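Local structure of CdiI (Burkholderia pseudomallei 1026a, 4G6V) at residues L66-K69 with N70-D73; K48-A51 with A52-L56. The protein is the immunity protein that binds the CdiA-CT tRNase toxin of a contact-dependent growth inhibition system and probably neutralises it. All coordinates share one frame; numbering follows the deposited sequence.

Contact 1 (L66-K69 with N70-D73); sequences LNDK and NSAD
Asp68 and Ser71 meet side chain to side chain, the serine hydroxyl giving a hydrogen bond of 2.8 Å from Ser71 OG to Asp68 OD2. The hydroxyl comes from above the carboxylate plane, 40° out of it. A chi1 of 170° swings the Asp68 carboxylate to the carbonyl side of its residue, over the turn that follows. Its other oxygen, Asp68 OD1, takes a weak bond of 3.2 Å from Asn70 N, the i to i+2 link of an Asx turn. A short aspartate suits this place because one carboxylate can serve both a hydroxyl and a backbone N-H. Asn70 CB packs 3.5 Å from Asp68 OD1, and the amide plane stands 86° from the carboxylate plane. The backbone here makes two overlapping beta turns, Ser71 N to Asp68 O at 2.9 Å and Ala72 N to Lys69 O at 3.0 Å. Together they form a brief 3-10-like turn between strand 60-66 and helix 75-84. Ser71 CB touches Phe35 of strand 35-42. On the apolar side, Leu66 CD2 rests 3.7 Å from Ala72 CB, while its other methyl, CD1, lies 3.8 Å from Ser71 O. A small alanine lets the branched leucine end close over the turn. Lys69 sends its amine to the toxin chain, where NZ makes a salt bridge with Glu66 of that chain; its long flexible chain suits that reach. Asn67 also bonds the toxin chain, its ND2 to Pro89 O and its backbone O to Asn91 ND2.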
# COMPACT_ATOMS: atom_id res chain seq x y z
N LEU B 66 -2.25 -3.80 -5.80
CA LEU B 66 -1.61 -4.28 -7.00
C LEU B 66 -1.10 -5.69 -6.70
O LEU B 66 -0.11 -5.89 -5.97
CB LEU B 66 -0.47 -3.34 -7.43
CG LEU B 66 0.39 -3.77 -8.63
CD1 LEU B 66 -0.41 -3.68 -9.94
CD2 LEU B 66 1.71 -2.98 -8.72
N ASN B 67 -1.81 -6.68 -7.23
CA ASN B 67 -1.48 -8.06 -6.93
C ASN B 67 -0.54 -8.69 -7.94
O ASN B 67 0.21 -9.60 -7.61
CB ASN B 67 -2.75 -8.90 -6.83
CG ASN B 67 -2.55 -10.13 -6.01
OD1 ASN B 67 -1.93 -10.08 -4.94
ND2 ASN B 67 -3.06 -11.25 -6.49
N ASP B 68 -0.60 -8.23 -9.18
CA ASP B 68 0.32 -8.67 -10.21
C ASP B 68 1.25 -7.51 -10.55
O ASP B 68 0.82 -6.52 -11.15
CB ASP B 68 -0.43 -9.14 -11.46
CG ASP B 68 0.50 -9.38 -12.64
OD1 ASP B 68 1.66 -9.81 -12.44
OD2 ASP B 68 0.07 -9.11 -13.79
N LYS B 69 2.52 -7.63 -10.16
CA LYS B 69 3.51 -6.58 -10.37
C LYS B 69 3.64 -6.19 -11.84
O LYS B 69 3.83 -5.02 -12.16
CB LYS B 69 4.88 -6.98 -9.81
CG LYS B 69 4.92 -7.12 -8.29
CD LYS B 69 4.83 -5.77 -7.59
CE LYS B 69 5.14 -5.90 -6.11
NZ LYS B 69 6.13 -7.03 -5.85
N ASN B 70 3.51 -7.16 -12.74
CA ASN B 70 3.55 -6.91 -14.18
C ASN B 70 2.45 -6.02 -14.71
O ASN B 70 2.43 -5.71 -15.89
CB ASN B 70 3.48 -8.22 -14.96
CG ASN B 70 4.77 -8.99 -14.92
OD1 ASN B 70 5.84 -8.41 -14.73
ND2 ASN B 70 4.69 -10.30 -15.10
N SER B 71 1.51 -5.63 -13.85
CA SER B 71 0.38 -4.81 -14.27
C SER B 71 0.46 -3.44 -13.60
O SER B 71 -0.52 -2.69 -13.57
CB SER B 71 -0.95 -5.49 -13.93
OG SER B 71 -1.10 -6.72 -14.62
N ALA B 72 1.64 -3.12 -13.08
CA ALA B 72 1.88 -1.87 -12.37
C ALA B 72 1.63 -0.68 -13.26
O ALA B 72 1.44 0.45 -12.78
CB ALA B 72 3.31 -1.82 -11.83
N ASP B 73 1.64 -0.92 -14.56
CA ASP B 73 1.42 0.17 -15.49
C ASP B 73 -0.06 0.40 -15.79
O ASP B 73 -0.40 1.25 -16.61
CB ASP B 73 2.23 -0.04 -16.78
CG ASP B 73 1.84 -1.31 -17.52
OD1 ASP B 73 1.46 -2.34 -16.86
OD2 ASP B 73 1.93 -1.27 -18.78

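Contact 2 (K48-A51 with A52-L56); sequences KEIA and AEHGL
Ala52 N bonds Lys48 O at 3.1 Å, a regular helical link, and a weak second one reaches Glu49 O; alanine, a helix-favouring residue, suits this exposed turn. Glu53 N continues the helix to Glu49 O at 3.3 Å. The Glu53 side chain runs alongside Glu49, pointing the same way; the two OE2 atoms stay 4.7 Å apart, and like charges would probably disfavour a closer approach. His54 N bonds Ala51 O, and its ring lies beside Ile50. A chi1 of -54° places that ring on the backbone-N side of its residue, where ND1 reaches a carbonyl of the last helical turn, Ile50 O, at 2.7 Å. The carbonyl oxygen lies at the ring edge, 10° out of its plane. Ile50 CG2 packs 3.9 Å from His54 CE1. Gly55 has a positive phi of 96°, a turn that glycine takes without strain, and its N weakly bonds Ala52 O. Leu56 N then returns to Ala51 O at 3.0 Å, coming to the other face of that carbonyl. Leu56 CD2 stands 4.2 Å from Ala51 CB, and both side chains touch Tyr8. This is a Schellman motif closing the C-terminal end of helix 45-53.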
# COMPACT_ATOMS: atom_id res chain seq x y z
N LYS B 48 -11.11 10.37 7.19
CA LYS B 48 -11.87 11.57 6.89
C LYS B 48 -11.00 12.82 6.90
O LYS B 48 -11.22 13.75 6.12
CB LYS B 48 -13.03 11.77 7.88
CG LYS B 48 -14.19 10.81 7.70
CD LYS B 48 -15.33 11.16 8.63
CE LYS B 48 -16.47 10.17 8.52
NZ LYS B 48 -17.68 10.68 9.23
N GLU B 49 -10.01 12.82 7.79
CA GLU B 49 -9.10 13.94 7.90
C GLU B 49 -8.24 14.07 6.64
O GLU B 49 -8.14 15.16 6.06
CB GLU B 49 -8.22 13.76 9.14
CG GLU B 49 -7.42 14.99 9.51
CD GLU B 49 -6.54 14.74 10.72
OE1 GLU B 49 -6.32 13.55 11.06
OE2 GLU B 49 -6.07 15.73 11.32
N ILE B 50 -7.65 12.96 6.22
CA ILE B 50 -6.82 12.91 5.01
C ILE B 50 -7.62 13.22 3.75
O ILE B 50 -7.17 14.01 2.93
CB ILE B 50 -6.10 11.54 4.85
CG1 ILE B 50 -5.14 11.28 6.01
CG2 ILE B 50 -5.34 11.47 3.54
CD1 ILE B 50 -4.41 9.94 5.90
N ALA B 51 -8.80 12.64 3.60
CA ALA B 51 -9.68 12.97 2.47
C ALA B 51 -10.03 14.47 2.39
O ALA B 51 -10.14 15.03 1.29
CB ALA B 51 -10.96 12.13 2.48
N ALA B 52 -10.20 15.11 3.54
CA ALA B 52 -10.63 16.50 3.59
C ALA B 52 -9.51 17.49 3.26
O ALA B 52 -9.78 18.62 2.87
CB ALA B 52 -11.27 16.83 4.93
N GLU B 53 -8.27 17.05 3.41
CA GLU B 53 -7.11 17.82 2.96
C GLU B 53 -7.02 17.87 1.43
O GLU B 53 -6.41 18.78 0.87
CB GLU B 53 -5.80 17.24 3.51
CG GLU B 53 -5.39 17.81 4.86
CD GLU B 53 -4.54 16.84 5.67
OE1 GLU B 53 -3.69 16.14 5.08
OE2 GLU B 53 -4.74 16.77 6.91
N HIS B 54 -7.64 16.89 0.77
CA HIS B 54 -7.70 16.84 -0.69
C HIS B 54 -9.07 17.16 -1.26
O HIS B 54 -9.40 16.71 -2.36
CB HIS B 54 -7.30 15.46 -1.17
CG HIS B 54 -5.99 14.99 -0.63
ND1 HIS B 54 -5.85 14.38 0.59
CD2 HIS B 54 -4.73 15.04 -1.17
CE1 HIS B 54 -4.58 14.07 0.80
NE2 HIS B 54 -3.88 14.47 -0.26
N GLY B 55 -9.87 17.92 -0.52
CA GLY B 55 -11.13 18.44 -1.01
C GLY B 55 -12.40 17.67 -0.69
O GLY B 55 -13.50 18.21 -0.85
N LEU B 56 -12.26 16.42 -0.23
CA LEU B 56 -13.39 15.49 -0.17
C LEU B 56 -13.84 15.15 1.24
O LEU B 56 -13.02 14.89 2.12
CB LEU B 56 -13.04 14.20 -0.91
CG LEU B 56 -14.08 13.08 -0.96
CD1 LEU B 56 -14.90 13.21 -2.21
CD2 LEU B 56 -13.39 11.77 -0.98

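Contacts 1 and 2 lie on opposite sides of the chain's centre, their own centres 27 Å apart and their nearest atoms about 18 Å apart, without touching. They come in series: 48-56 ends helix 45-53, and the chain then runs through the sheet as strand 60-66. At the far end, residues 66-73 turn towards helix 75-84. Both bear on the toxin chain, but unequally. Asn67 and Lys69 of contact 1 bond it, whereas contact 2 reaches it through packing of Ile50 on Asn113 of the toxin chain. Contact 1 therefore belongs to the interface on which immunity probably depends, while contact 2 mainly joins a helix end to strands 4-9 and 91-95.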